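Local coordinates for A rubisco-like protein (Burkholderia fungorum, PDB 3NWR) that is of undetermined reaction but belongs to the rubisco superfamily and is probably a metal-dependent enzyme working through an enolate intermediate, at residues 16-21 / 61-66; 98-103 / 133-138; 108-113 / 305-310. All blocks are in the same frame, centred on the assembly; numbering follows the deposited sequence.

Interaction 1 (16-21 / 61-66)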
loop_
_atom_site.group_PDB
_atom_site.type_symbol
_atom_site.label_atom_id
_atom_site.label_comp_id
_atom_site.label_asym_id
_atom_site.label_seq_id
_atom_site.Cartn_x
_atom_site.Cartn_y
_atom_site.Cartn_z
ATOM N N GLU A 16 14.465 12.301 -9.896
ATOM C CA GLU A 16 15.377 11.177 -9.791
ATOM C C GLU A 16 14.955 10.201 -8.700
ATOM O O GLU A 16 14.400 10.590 -7.671
ATOM C CB GLU A 16 16.803 11.659 -9.559
ATOM C CG GLU A 16 17.335 12.430 -10.752
ATOM C CD GLU A 16 18.728 12.968 -10.539
ATOM O OE1 GLU A 16 19.342 12.677 -9.484
ATOM O OE2 GLU A 16 19.209 13.684 -11.441
ATOM N N ALA A 17 15.229 8.926 -8.946
ATOM C CA ALA A 17 14.908 7.875 -7.996
ATOM C C ALA A 17 16.109 6.951 -7.863
ATOM O O ALA A 17 16.656 6.502 -8.869
ATOM C CB ALA A 17 13.687 7.100 -8.474
ATOM N N ASP A 18 16.515 6.672 -6.628
ATOM C CA ASP A 18 17.643 5.777 -6.364
ATOM C C ASP A 18 17.118 4.420 -5.920
ATOM O O ASP A 18 16.174 4.352 -5.125
ATOM C CB ASP A 18 18.535 6.332 -5.246
ATOM C CG ASP A 18 19.295 7.585 -5.650
ATOM O OD1 ASP A 18 19.279 7.956 -6.838
ATOM O OD2 ASP A 18 19.921 8.191 -4.759
ATOM N N TYR A 19 17.735 3.347 -6.413
ATOM C CA TYR A 19 17.364 1.981 -6.046
ATOM C C TYR A 19 18.566 1.161 -5.642
ATOM O O TYR A 19 19.694 1.451 -6.041
ATOM C CB TYR A 19 16.703 1.253 -7.221
ATOM C CG TYR A 19 15.495 1.948 -7.776
ATOM C CD1 TYR A 19 14.217 1.560 -7.400
ATOM C CD2 TYR A 19 15.632 2.986 -8.683
ATOM C CE1 TYR A 19 13.102 2.202 -7.919
ATOM C CE2 TYR A 19 14.526 3.632 -9.203
ATOM C CZ TYR A 19 13.270 3.242 -8.807
ATOM O OH TYR A 19 12.170 3.890 -9.316
ATOM N N LEU A 20 18.308 0.130 -4.844
ATOM C CA LEU A 20 19.248 -0.966 -4.666
ATOM C C LEU A 20 18.663 -2.149 -5.412
ATOM O O LEU A 20 17.538 -2.568 -5.125
ATOM C CB LEU A 20 19.401 -1.306 -3.177
ATOM C CG LEU A 20 20.051 -2.657 -2.861
ATOM C CD1 LEU A 20 21.525 -2.637 -3.223
ATOM C CD2 LEU A 20 19.864 -3.005 -1.386
ATOM N N ILE A 21 19.395 -2.690 -6.383
ATOM C CA ILE A 21 18.897 -3.847 -7.106
ATOM C C ILE A 21 19.822 -5.040 -6.931
ATOM O O ILE A 21 20.995 -4.888 -6.584
ATOM C CB ILE A 21 18.687 -3.568 -8.606
ATOM C CG1 ILE A 21 20.024 -3.287 -9.303
ATOM C CG2 ILE A 21 17.711 -2.416 -8.788
ATOM C CD1 ILE A 21 19.920 -3.311 -10.829
ATOM N N VAL A 61 19.195 5.885 -17.122
ATOM C CA VAL A 61 20.014 5.484 -15.991
ATOM C C VAL A 61 21.152 6.487 -15.847
ATOM O O VAL A 61 21.973 6.633 -16.756
ATOM C CB VAL A 61 20.586 4.078 -16.200
ATOM C CG1 VAL A 61 21.422 3.671 -15.004
ATOM C CG2 VAL A 61 19.458 3.077 -16.444
ATOM N N LEU A 62 21.186 7.194 -14.723
ATOM C CA LEU A 62 22.180 8.249 -14.513
ATOM C C LEU A 62 23.403 7.732 -13.771
ATOM O O LEU A 62 24.502 8.260 -13.936
ATOM C CB LEU A 62 21.588 9.422 -13.724
ATOM C CG LEU A 62 20.504 10.269 -14.388
ATOM C CD1 LEU A 62 20.151 11.454 -13.495
ATOM C CD2 LEU A 62 20.943 10.732 -15.773
ATOM N N ARG A 63 23.209 6.720 -12.932
ATOM C CA ARG A 63 24.295 6.215 -12.095
ATOM C C ARG A 63 24.147 4.729 -11.860
ATOM O O ARG A 63 23.045 4.238 -11.623
ATOM C CB ARG A 63 24.318 6.926 -10.732
ATOM C CG ARG A 63 24.681 8.400 -10.799
ATOM C CD ARG A 63 24.948 9.000 -9.416
ATOM N NE ARG A 63 23.731 9.484 -8.770
ATOM C CZ ARG A 63 23.117 10.621 -9.087
ATOM N NH1 ARG A 63 23.594 11.391 -10.057
ATOM N NH2 ARG A 63 22.017 10.986 -8.443
ATOM N N ILE A 64 25.266 4.015 -11.907
ATOM C CA ILE A 64 25.302 2.630 -11.478
ATOM C C ILE A 64 26.560 2.452 -10.649
ATOM O O ILE A 64 27.633 2.921 -11.036
ATOM C CB ILE A 64 25.358 1.654 -12.663
ATOM C CG1 ILE A 64 24.135 1.824 -13.563
ATOM C CG2 ILE A 64 25.453 0.215 -12.159
ATOM C CD1 ILE A 64 24.280 1.174 -14.919
ATOM N N GLU A 65 26.431 1.805 -9.500
ATOM C CA GLU A 65 27.600 1.467 -8.694
ATOM C C GLU A 65 27.450 0.042 -8.214
ATOM O O GLU A 65 26.543 -0.256 -7.441
ATOM C CB GLU A 65 27.753 2.400 -7.490
ATOM C CG GLU A 65 28.974 2.060 -6.634
ATOM C CD GLU A 65 29.067 2.883 -5.356
ATOM O OE1 GLU A 65 28.111 3.622 -5.036
ATOM O OE2 GLU A 65 30.101 2.784 -4.662
ATOM N N GLU A 66 28.322 -0.851 -8.671
ATOM C CA GLU A 66 28.233 -2.236 -8.233
ATOM C C GLU A 66 28.770 -2.401 -6.813
ATOM O O GLU A 66 29.798 -1.832 -6.455
ATOM C CB GLU A 66 28.952 -3.185 -9.192
ATOM C CG GLU A 66 28.842 -4.644 -8.760
ATOM C CD GLU A 66 28.708 -5.601 -9.921
ATOM O OE1 GLU A 66 28.783 -5.156 -11.089
ATOM O OE2 GLU A 66 28.532 -6.808 -9.672
#

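Interaction 2 (98-103 / 133-138)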
loop_
_atom_site.group_PDB
_atom_site.type_symbol
_atom_site.label_atom_id
_atom_site.label_comp_id
_atom_site.label_asym_id
_atom_site.label_seq_id
_atom_site.Cartn_x
_atom_site.Cartn_y
_atom_site.Cartn_z
ATOM N N PHE A 98 13.563 10.377 -14.473
ATOM C CA PHE A 98 12.246 10.279 -15.102
ATOM C C PHE A 98 11.775 11.636 -15.604
ATOM O O PHE A 98 11.826 12.612 -14.860
ATOM C CB PHE A 98 11.214 9.784 -14.084
ATOM C CG PHE A 98 11.295 8.310 -13.792
ATOM C CD1 PHE A 98 12.006 7.839 -12.696
ATOM C CD2 PHE A 98 10.634 7.399 -14.603
ATOM C CE1 PHE A 98 12.063 6.478 -12.428
ATOM C CE2 PHE A 98 10.696 6.032 -14.340
ATOM C CZ PHE A 98 11.410 5.576 -13.260
ATOM N N PRO A 99 11.291 11.704 -16.855
ATOM C CA PRO A 99 10.720 12.963 -17.344
ATOM C C PRO A 99 9.377 13.269 -16.685
ATOM O O PRO A 99 8.459 12.446 -16.726
ATOM C CB PRO A 99 10.515 12.709 -18.848
ATOM C CG PRO A 99 11.268 11.466 -19.162
ATOM C CD PRO A 99 11.311 10.663 -17.894
ATOM N N LEU A 100 9.260 14.452 -16.092
ATOM C CA LEU A 100 8.038 14.836 -15.390
ATOM C C LEU A 100 6.820 14.857 -16.302
ATOM O O LEU A 100 5.695 14.608 -15.866
ATOM C CB LEU A 100 8.210 16.199 -14.728
ATOM C CG LEU A 100 9.308 16.255 -13.673
ATOM C CD1 LEU A 100 9.390 17.641 -13.025
ATOM C CD2 LEU A 100 9.092 15.181 -12.607
ATOM N N ALA A 101 7.035 15.155 -17.577
ATOM C CA ALA A 101 5.929 15.203 -18.524
ATOM C C ALA A 101 5.195 13.856 -18.637
ATOM O O ALA A 101 4.029 13.814 -19.020
ATOM C CB ALA A 101 6.429 15.660 -19.896
ATOM N N ASN A 102 5.875 12.762 -18.301
ATOM C CA ASN A 102 5.231 11.447 -18.307
ATOM C C ASN A 102 4.160 11.328 -17.227
ATOM O O ASN A 102 3.222 10.531 -17.361
ATOM C CB ASN A 102 6.253 10.330 -18.067
ATOM C CG ASN A 102 7.143 10.070 -19.261
ATOM O OD1 ASN A 102 7.083 10.776 -20.263
ATOM N ND2 ASN A 102 7.981 9.041 -19.157
ATOM N N ILE A 103 4.311 12.106 -16.154
ATOM C CA ILE A 103 3.515 11.901 -14.942
ATOM C C ILE A 103 2.566 13.064 -14.668
ATOM O O ILE A 103 1.426 12.874 -14.244
ATOM C CB ILE A 103 4.437 11.727 -13.710
ATOM C CG1 ILE A 103 5.611 10.788 -14.034
ATOM C CG2 ILE A 103 3.647 11.240 -12.496
ATOM C CD1 ILE A 103 6.657 10.705 -12.929
ATOM N N ARG A 133 14.267 12.479 -5.521
ATOM C CA ARG A 133 14.593 13.897 -5.555
ATOM C C ARG A 133 13.696 14.597 -6.564
ATOM O O ARG A 133 13.721 14.288 -7.752
ATOM C CB ARG A 133 16.062 14.105 -5.920
ATOM C CG ARG A 133 17.018 13.724 -4.808
ATOM C CD ARG A 133 18.468 13.875 -5.246
ATOM N NE ARG A 133 18.799 12.937 -6.312
ATOM C CZ ARG A 133 19.044 11.644 -6.110
ATOM N NH1 ARG A 133 18.992 11.141 -4.882
ATOM N NH2 ARG A 133 19.333 10.852 -7.133
ATOM N N LEU A 134 12.897 15.535 -6.070
ATOM C CA LEU A 134 11.957 16.272 -6.903
ATOM C C LEU A 134 12.333 17.749 -6.952
ATOM O O LEU A 134 12.757 18.314 -5.946
ATOM C CB LEU A 134 10.538 16.136 -6.330
ATOM C CG LEU A 134 9.725 14.878 -6.694
ATOM C CD1 LEU A 134 10.434 13.600 -6.297
ATOM C CD2 LEU A 134 8.343 14.923 -6.048
ATOM N N PRO A 135 12.163 18.386 -8.120
ATOM C CA PRO A 135 12.361 19.839 -8.192
ATOM C C PRO A 135 11.301 20.552 -7.380
ATOM O O PRO A 135 10.171 20.072 -7.279
ATOM C CB PRO A 135 12.154 20.161 -9.682
ATOM C CG PRO A 135 12.242 18.855 -10.404
ATOM C CD PRO A 135 11.803 17.802 -9.422
ATOM N N ALA A 136 11.660 21.697 -6.806
ATOM C CA ALA A 136 10.714 22.492 -6.034
ATOM C C ALA A 136 9.461 22.855 -6.829
ATOM O O ALA A 136 8.351 22.831 -6.299
ATOM C CB ALA A 136 11.398 23.760 -5.516
ATOM N N SER A 137 9.639 23.206 -8.099
ATOM C CA SER A 137 8.510 23.608 -8.933
ATOM C C SER A 137 7.516 22.466 -9.144
ATOM O O SER A 137 6.325 22.695 -9.333
ATOM C CB SER A 137 8.997 24.153 -10.280
ATOM O OG SER A 137 9.786 23.201 -10.982
ATOM N N TYR A 138 8.017 21.237 -9.116
ATOM C CA TYR A 138 7.144 20.069 -9.214
ATOM C C TYR A 138 6.462 19.802 -7.868
ATOM O O TYR A 138 5.247 19.585 -7.803
ATOM C CB TYR A 138 7.956 18.854 -9.663
ATOM C CG TYR A 138 7.162 17.597 -9.941
ATOM C CD1 TYR A 138 6.150 17.574 -10.901
ATOM C CD2 TYR A 138 7.459 16.410 -9.271
ATOM C CE1 TYR A 138 5.438 16.401 -11.171
ATOM C CE2 TYR A 138 6.751 15.241 -9.529
ATOM C CZ TYR A 138 5.744 15.247 -10.476
ATOM O OH TYR A 138 5.046 14.085 -10.744
#

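Interaction 3 (108-113 / 305-310)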
loop_
_atom_site.group_PDB
_atom_site.type_symbol
_atom_site.label_atom_id
_atom_site.label_comp_id
_atom_site.label_asym_id
_atom_site.label_seq_id
_atom_site.Cartn_x
_atom_site.Cartn_y
_atom_site.Cartn_z
ATOM N N PRO A 108 -0.682 9.283 -7.173
ATOM C CA PRO A 108 -0.658 7.812 -7.256
ATOM C C PRO A 108 0.026 7.264 -8.521
ATOM O O PRO A 108 0.616 6.186 -8.474
ATOM C CB PRO A 108 -2.142 7.428 -7.172
ATOM C CG PRO A 108 -2.887 8.657 -7.669
ATOM C CD PRO A 108 -2.057 9.825 -7.167
ATOM N N THR A 109 -0.022 7.984 -9.635
ATOM C CA THR A 109 0.718 7.524 -10.807
ATOM C C THR A 109 2.223 7.755 -10.672
ATOM O O THR A 109 3.018 6.984 -11.204
ATOM C CB THR A 109 0.128 8.084 -12.109
ATOM O OG1 THR A 109 -1.231 7.657 -12.189
ATOM C CG2 THR A 109 0.892 7.557 -13.329
ATOM N N LEU A 110 2.616 8.774 -9.911
ATOM C CA LEU A 110 4.023 8.924 -9.551
ATOM C C LEU A 110 4.486 7.656 -8.828
ATOM O O LEU A 110 5.537 7.098 -9.145
ATOM C CB LEU A 110 4.214 10.165 -8.673
ATOM C CG LEU A 110 5.598 10.339 -8.050
ATOM C CD1 LEU A 110 6.665 10.346 -9.129
ATOM C CD2 LEU A 110 5.685 11.604 -7.198
ATOM N N ALA A 111 3.692 7.185 -7.871
ATOM C CA ALA A 111 4.039 5.940 -7.179
ATOM C C ALA A 111 4.067 4.734 -8.127
ATOM O O ALA A 111 4.932 3.866 -8.006
ATOM C CB ALA A 111 3.095 5.683 -6.007
ATOM N N ALA A 112 3.124 4.664 -9.063
ATOM C CA ALA A 112 3.086 3.563 -10.025
ATOM C C ALA A 112 4.336 3.571 -10.894
ATOM O O ALA A 112 4.740 2.535 -11.424
ATOM C CB ALA A 112 1.839 3.670 -10.901
ATOM N N THR A 113 4.924 4.754 -11.050
ATOM C CA THR A 113 6.063 4.933 -11.946
ATOM C C THR A 113 7.379 4.586 -11.258
ATOM O O THR A 113 8.173 3.814 -11.792
ATOM C CB THR A 113 6.120 6.378 -12.481
ATOM O OG1 THR A 113 4.911 6.670 -13.196
ATOM C CG2 THR A 113 7.308 6.548 -13.432
ATOM N N GLN A 305 8.355 8.709 2.671
ATOM C CA GLN A 305 7.925 9.974 3.275
ATOM C C GLN A 305 7.871 11.103 2.248
ATOM O O GLN A 305 7.086 12.032 2.391
ATOM C CB GLN A 305 8.807 10.342 4.479
ATOM C CG GLN A 305 10.266 10.661 4.140
ATOM C CD GLN A 305 10.553 12.149 4.066
ATOM O OE1 GLN A 305 10.103 12.924 4.911
ATOM N NE2 GLN A 305 11.346 12.552 3.067
ATOM N N THR A 306 8.692 11.015 1.202
ATOM C CA THR A 306 8.569 11.977 0.107
ATOM C C THR A 306 7.184 11.880 -0.534
ATOM O O THR A 306 6.464 12.884 -0.639
ATOM C CB THR A 306 9.648 11.767 -0.963
ATOM O OG1 THR A 306 10.941 12.011 -0.395
ATOM C CG2 THR A 306 9.424 12.718 -2.131
ATOM N N LEU A 307 6.805 10.670 -0.950
ATOM C CA LEU A 307 5.503 10.476 -1.575
ATOM C C LEU A 307 4.380 10.901 -0.643
ATOM O O LEU A 307 3.472 11.628 -1.049
ATOM C CB LEU A 307 5.324 9.020 -1.981
ATOM C CG LEU A 307 6.301 8.520 -3.037
ATOM C CD1 LEU A 307 6.140 7.017 -3.164
ATOM C CD2 LEU A 307 6.035 9.213 -4.366
ATOM N N TRP A 308 4.435 10.465 0.611
ATOM C CA TRP A 308 3.374 10.837 1.548
ATOM C C TRP A 308 3.298 12.334 1.839
ATOM O O TRP A 308 2.219 12.886 1.990
ATOM C CB TRP A 308 3.403 9.959 2.817
ATOM C CG TRP A 308 2.705 8.694 2.501
ATOM C CD1 TRP A 308 3.256 7.452 2.283
ATOM C CD2 TRP A 308 1.315 8.570 2.240
ATOM N NE1 TRP A 308 2.263 6.556 1.934
ATOM C CE2 TRP A 308 1.064 7.225 1.907
ATOM C CE3 TRP A 308 0.245 9.471 2.282
ATOM C CZ2 TRP A 308 -0.221 6.760 1.609
ATOM C CZ3 TRP A 308 -1.015 9.013 1.982
ATOM C CH2 TRP A 308 -1.241 7.670 1.646
ATOM N N ARG A 309 4.446 13.003 1.887
ATOM C CA ARG A 309 4.418 14.435 2.140
ATOM C C ARG A 309 3.751 15.207 0.995
ATOM O O ARG A 309 3.186 16.279 1.214
ATOM C CB ARG A 309 5.824 14.936 2.449
ATOM C CG ARG A 309 6.206 14.644 3.893
ATOM C CD ARG A 309 7.689 14.820 4.165
ATOM N NE ARG A 309 8.125 16.205 4.021
ATOM C CZ ARG A 309 9.366 16.602 4.271
ATOM N NH1 ARG A 309 9.701 17.880 4.121
ATOM N NH2 ARG A 309 10.276 15.713 4.677
ATOM N N LEU A 310 3.781 14.651 -0.212
ATOM C CA LEU A 310 3.083 15.279 -1.339
ATOM C C LEU A 310 1.564 15.303 -1.154
ATOM O O LEU A 310 0.868 16.070 -1.830
ATOM C CB LEU A 310 3.446 14.614 -2.674
ATOM C CG LEU A 310 4.935 14.656 -3.038
ATOM C CD1 LEU A 310 5.211 13.859 -4.315
ATOM C CD2 LEU A 310 5.425 16.097 -3.193
#

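Interaction 1 (16-21 / 61-66)
E16 meets two residues of the 61-66 strand, L62 and R63, with the two oxygens of one carboxylate. OE1 takes the arginine: R63 NH2 lies 3.3 Å from E16 OE1 in a salt bridge whose hydrogen bond is weak, bent to 140° at the hydrogen. The oxygen sits at the edge of the guanidinium, near its plane, while the planes of the two groups are turned 61° apart, so they do not pair flat. OE2 turns to the apolar neighbour, and the methyl L62 CD1 comes within 3.2 Å of E16 OE2 and 3.6 Å of E16 CD. The glutamate chain runs straight out beyond CG and crosses both partners at about a right angle. R63 folds back instead: a bend at chi3 swings its guanidinium over toward the 14-23 strand.

D18 OD1 stands 4.4 Å from R63 NH2, beyond a salt bridge and oblique to the guanidinium. Its firmer partners lie outside the pair: T95 and R133 hold OD1, and R93 holds OD2. R133 also bridges to E16 OE1, so the glutamate is shared by two arginines.

The two strands are not neighbours. Strand 89-99 runs between them in the antiparallel sheet of the N-terminal domain, which leaves their axes 9.0 Å apart and pointing roughly the same way, 29° from parallel. L62 and R63 both face T95 of that middle strand in a classic beta bulge, which helps two consecutive side chains to lean over it toward E16.

Acids of one strand and arginines of several thus form a network across one sheet face. The carboxylates of E16 and D18 probably offset the closeness of the R63 and R133 guanidiniums, and the weak R63 link is likely the network's looser member.

Interaction 2 (98-103 / 133-138)
L100 carries most of this contact, setting both of its methyls against Y138. It follows the end of strand 89-99, where the chain leaves the sheet of the rubisco-type N-terminal domain in a turn with helical backbone angles; Y138 lies on the short helix after strand 126-133. L100 CD2 lies over the middle of the tyrosine ring, 3.8 Å from the centroid and only 7° off the ring normal, a CH-pi contact over the face. CD1 bridges the root of the same side chain, 3.8 Å from Y138 CG, and P135, whose CG is 4.1 Å from L100 CD1. L15 of strand 14-23 touches both L100 and Y138.

A101 points away from the tyrosine segment; it and N102 pack on H205 of the second subunit, so the turn also borders the dimer interface. Backbone bonds from N102 N to P99 O and from I103 N to L100 O (2.9 Å) hold it compact.

That turn brings I103 round to the far end of the ring, where its CG2 lies 3.6 Å from Y138 OH, the two side chains crossing at about a right angle. The tyrosine reaches this far because its CG stands anti to its own backbone N (chi1 -174°). P135 is the N-cap of the helix, L134 CG lies at the ring edge in plane, and F142 meets the ring edge-to-face.

Across the two segments the attraction is dispersion and CH-pi alone. The polar Y138 OH is satisfied by D104 O just past I103, a bond that probably fixes the ring's tilt under L100 while letting its hydroxyl lie against the I103 side chain.

Interaction 3 (108-113 / 305-310)
L110 and L307 join a helix of the N-terminal domain to one of the TIM barrel, with the flat groups of helix 301-309 lying off to other sides. W308 packs into the barrel layer, its ring meeting F267 with planes at about 30° and Y304 edge-to-face. The R309 guanidinium receives Q305 OE1 at its edge, only 5° out of plane: NH2 gives a 2.8 Å bond to that oxygen, using a lone pair in the carbonyl plane. D349 takes NH1 in a salt bridge. The Q305 bond ties one helix turn to the next, while L307 and L310 point toward helix 107-114.

Helix 107-114 lies against those leucines, closest at A111 and L307, whose CA atoms are 7.4 Å apart. A111 presents only a methyl there, 4.4 Å from its CB to L307 CD1, which helps the helices to come near. F267 touches both A111 and L307, and L132 of the N-terminal sheet also backs L307. From the second subunit, T237 meets P108, W264 meets A111 and N286 meets A112, so the helix is held between its own barrel and its partner's. This agrees with the rubisco fold, in which the N-terminal domain of one subunit adjoins the barrel of the other.

T113 OG1 bonds back to T109 O at 2.8 Å, keeping that hydroxyl within its own helix. On the facing side L110 CG stands anti to the backbone N (chi1 171°), sending the branch outward to two leucines. One methyl, L110 CD2, lies 3.7 Å from L307 CD2, methyl to methyl, and equally 3.7 Å from L310 CD1.

Interactions 1 and 2, with centres about 17 Å apart, share the N-terminal sheet and are joined by R133, whose NH2 lies 2.9 Å from D18 OD1 and 3.0 Å from E16 OE1. Interaction 2 leads on to interaction 3, about 11 Å away between centres: L134 CD2 packs 3.7 Å from L310 CD1, and F98 CE2 3.5 Å from T113 CG2. A polar sheet face thus gives way to a buried apolar layer that meets the barrel. Interactions 2 and 3 also border the second subunit. K195 is carboxylated, like the metal-binding lysine of rubiscos, so a similar metal site is probable; as in rubiscos, it may lie between subunits.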